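Local coordinates for probable leucine/isoleucine/valine-binding protein (Rhodopirellula baltica, PDB 4KV7) that probably binds branched-chain amino acids or related small ligands as a periplasmic solute-binding protein of the leucine-binding protein family, at residues Q271-F276 / L299-L304. The protein carries 1 engineered substitution. Numbering follows the deposited sequence.
Sequences QVVPHF and LSFVSL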
loop_
_atom_site.group_PDB
_atom_site.type_symbol
_atom_site.label_atom_id
_atom_site.label_comp_id
_atom_site.label_asym_id
_atom_site.label_seq_id
_atom_site.Cartn_x
_atom_site.Cartn_y
_atom_site.Cartn_z
ATOM N N GLN A 271 -7.066 -3.546 -4.753
ATOM C CA GLN A 271 -6.841 -2.918 -3.460
ATOM C C GLN A 271 -6.563 -3.945 -2.378
ATOM O O GLN A 271 -6.966 -5.110 -2.484
ATOM C CB GLN A 271 -8.050 -2.067 -3.066
ATOM C CG GLN A 271 -8.498 -1.071 -4.134
ATOM C CD GLN A 271 -7.373 -0.183 -4.616
ATOM O OE1 GLN A 271 -6.643 0.397 -3.819
ATOM N NE2 GLN A 271 -7.224 -0.072 -5.926
ATOM N N VAL A 272 -5.899 -3.494 -1.320
ATOM C CA VAL A 272 -5.600 -4.330 -0.171
ATOM C C VAL A 272 -6.516 -4.012 1.010
ATOM O O VAL A 272 -6.299 -4.502 2.124
ATOM C CB VAL A 272 -4.121 -4.222 0.239
ATOM C CG1 VAL A 272 -3.224 -4.728 -0.886
ATOM C CG2 VAL A 272 -3.769 -2.785 0.624
ATOM N N VAL A 273 -7.536 -3.210 0.740
ATOM C CA VAL A 273 -8.567 -2.829 1.702
ATOM C C VAL A 273 -9.908 -2.903 0.978
ATOM O O VAL A 273 -9.950 -2.816 -0.253
ATOM C CB VAL A 273 -8.356 -1.382 2.232
ATOM C CG1 VAL A 273 -7.060 -1.290 3.035
ATOM C CG2 VAL A 273 -8.358 -0.373 1.084
ATOM N N PRO A 274 -11.011 -3.064 1.719
ATOM C CA PRO A 274 -12.338 -3.000 1.098
ATOM C C PRO A 274 -12.625 -1.574 0.633
ATOM O O PRO A 274 -11.836 -0.653 0.851
ATOM C CB PRO A 274 -13.271 -3.420 2.233
ATOM C CG PRO A 274 -12.541 -3.035 3.466
ATOM C CD PRO A 274 -11.095 -3.291 3.170
ATOM N N HIS A 275 -13.745 -1.384 -0.048
ATOM C CA HIS A 275 -14.031 -0.073 -0.594
ATOM C C HIS A 275 -14.394 0.880 0.535
ATOM O O HIS A 275 -15.084 0.500 1.477
ATOM C CB HIS A 275 -15.163 -0.133 -1.612
ATOM C CG HIS A 275 -15.163 1.033 -2.538
ATOM N ND1 HIS A 275 -15.496 2.306 -2.126
ATOM C CD2 HIS A 275 -14.802 1.137 -3.837
ATOM C CE1 HIS A 275 -15.365 3.141 -3.144
ATOM N NE2 HIS A 275 -14.950 2.455 -4.195
ATOM N N PHE A 276 -13.936 2.123 0.444
ATOM C CA PHE A 276 -14.232 3.107 1.485
ATOM C C PHE A 276 -15.699 3.509 1.548
ATOM O O PHE A 276 -16.118 4.159 2.509
ATOM C CB PHE A 276 -13.320 4.334 1.376
ATOM C CG PHE A 276 -13.273 4.952 0.006
ATOM C CD1 PHE A 276 -14.297 5.769 -0.436
ATOM C CD2 PHE A 276 -12.181 4.737 -0.829
ATOM C CE1 PHE A 276 -14.236 6.361 -1.686
ATOM C CE2 PHE A 276 -12.119 5.318 -2.078
ATOM C CZ PHE A 276 -13.142 6.135 -2.507
ATOM N N LEU A 299 -12.136 10.819 1.031
ATOM C CA LEU A 299 -11.837 9.438 1.392
ATOM C C LEU A 299 -10.957 8.808 0.316
ATOM O O LEU A 299 -10.988 9.234 -0.840
ATOM C CB LEU A 299 -13.125 8.638 1.541
ATOM C CG LEU A 299 -14.136 9.205 2.536
ATOM C CD1 LEU A 299 -15.344 8.294 2.630
ATOM C CD2 LEU A 299 -13.494 9.419 3.903
ATOM N N SER A 300 -10.164 7.809 0.688
ATOM C CA SER A 300 -9.352 7.093 -0.293
ATOM C C SER A 300 -8.983 5.712 0.211
ATOM O O SER A 300 -9.021 5.444 1.415
ATOM C CB SER A 300 -8.077 7.872 -0.622
ATOM O OG SER A 300 -7.169 7.893 0.465
ATOM N N PHE A 301 -8.612 4.830 -0.708
ATOM C CA PHE A 301 -8.121 3.523 -0.294
ATOM C C PHE A 301 -6.848 3.665 0.532
ATOM O O PHE A 301 -6.568 2.827 1.379
ATOM C CB PHE A 301 -7.850 2.602 -1.488
ATOM C CG PHE A 301 -9.035 2.417 -2.401
ATOM C CD1 PHE A 301 -10.142 1.678 -1.996
ATOM C CD2 PHE A 301 -9.039 2.983 -3.662
ATOM C CE1 PHE A 301 -11.237 1.522 -2.839
ATOM C CE2 PHE A 301 -10.137 2.831 -4.506
ATOM C CZ PHE A 301 -11.226 2.092 -4.095
ATOM N N VAL A 302 -6.071 4.711 0.262
ATOM C CA VAL A 302 -4.800 4.907 0.938
ATOM C C VAL A 302 -5.022 5.272 2.406
ATOM O O VAL A 302 -4.441 4.660 3.306
ATOM C CB VAL A 302 -3.950 5.979 0.223
ATOM C CG1 VAL A 302 -2.642 6.192 0.964
ATOM C CG2 VAL A 302 -3.674 5.581 -1.229
ATOM N N SER A 303 -5.865 6.264 2.668
ATOM C CA SER A 303 -6.100 6.604 4.062
ATOM C C SER A 303 -6.869 5.521 4.804
ATOM O O SER A 303 -6.690 5.373 6.007
ATOM C CB SER A 303 -6.761 7.970 4.232
ATOM O OG SER A 303 -7.996 8.052 3.554
ATOM N N LEU A 304 -7.718 4.757 4.114
ATOM C CA LEU A 304 -8.363 3.622 4.758
ATOM C C LEU A 304 -7.313 2.621 5.222
ATOM O O LEU A 304 -7.394 2.110 6.339
ATOM C CB LEU A 304 -9.375 2.971 3.816
ATOM C CG LEU A 304 -10.005 1.660 4.286
ATOM C CD1 LEU A 304 -10.671 1.828 5.657
ATOM C CD2 LEU A 304 -11.028 1.204 3.271
#
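The ring of Phe301, at the start of helix 301-319, is sandwiched between Gln271 and Phe276. The contact packs the loop after strand 268-271, a strand of the seven-stranded mixed sheet, on the N-terminal turn of that helix in a periplasmic binding protein fold. Over one face lies the bent chain of Gln271, whose CG makes a CH-pi contact 3.8 Å from the centroid of the Phe301 ring, almost on the ring normal; its amide stacks on the same face, with the two planes 25° apart. Phe276 brings its CD2-CE2 edge to the opposite face, in an edge-to-face pair with centroids 4.9 Å apart and planes inclined at 52°. Phe301 in turn directs its CE1-CZ edge over a face of His275, CZ lying 3.7 Å from His275 CD2, with planes nearly perpendicular. The His275 ring is held in place by polar bonds, NE2 to Ser370 OG and ND1 with Asp277 N. A second tight spot lies one helical turn on: Leu304 CD2 fits against Val273 CG2 at 3.8 Å and meets Pro274 O at 3.2 Å.

Packing thins toward Leu299, partly exposed at the margin, whose CB touches Phe276 CD1 at 3.7 Å and whose CD1 reaches it more loosely. Phe276, though partly exposed, still packs closely on the Ser300-Phe301 backbone: a chi1 of 51° sets its CG between its own backbone N and carbonyl carbon, which turns the ring that way.

Ser300 N-caps the helix, its OG accepting from Ser303 N at 3.0 Å in a nearly straight bond, while Asp254 OD2 accepts from Phe301 N. These two N-H groups thus find acceptors outside the 271-276 segment, and cohesion between the two segments rests chiefly on aromatic and apolar packing, with His275 tying the aromatic cluster to Ser370.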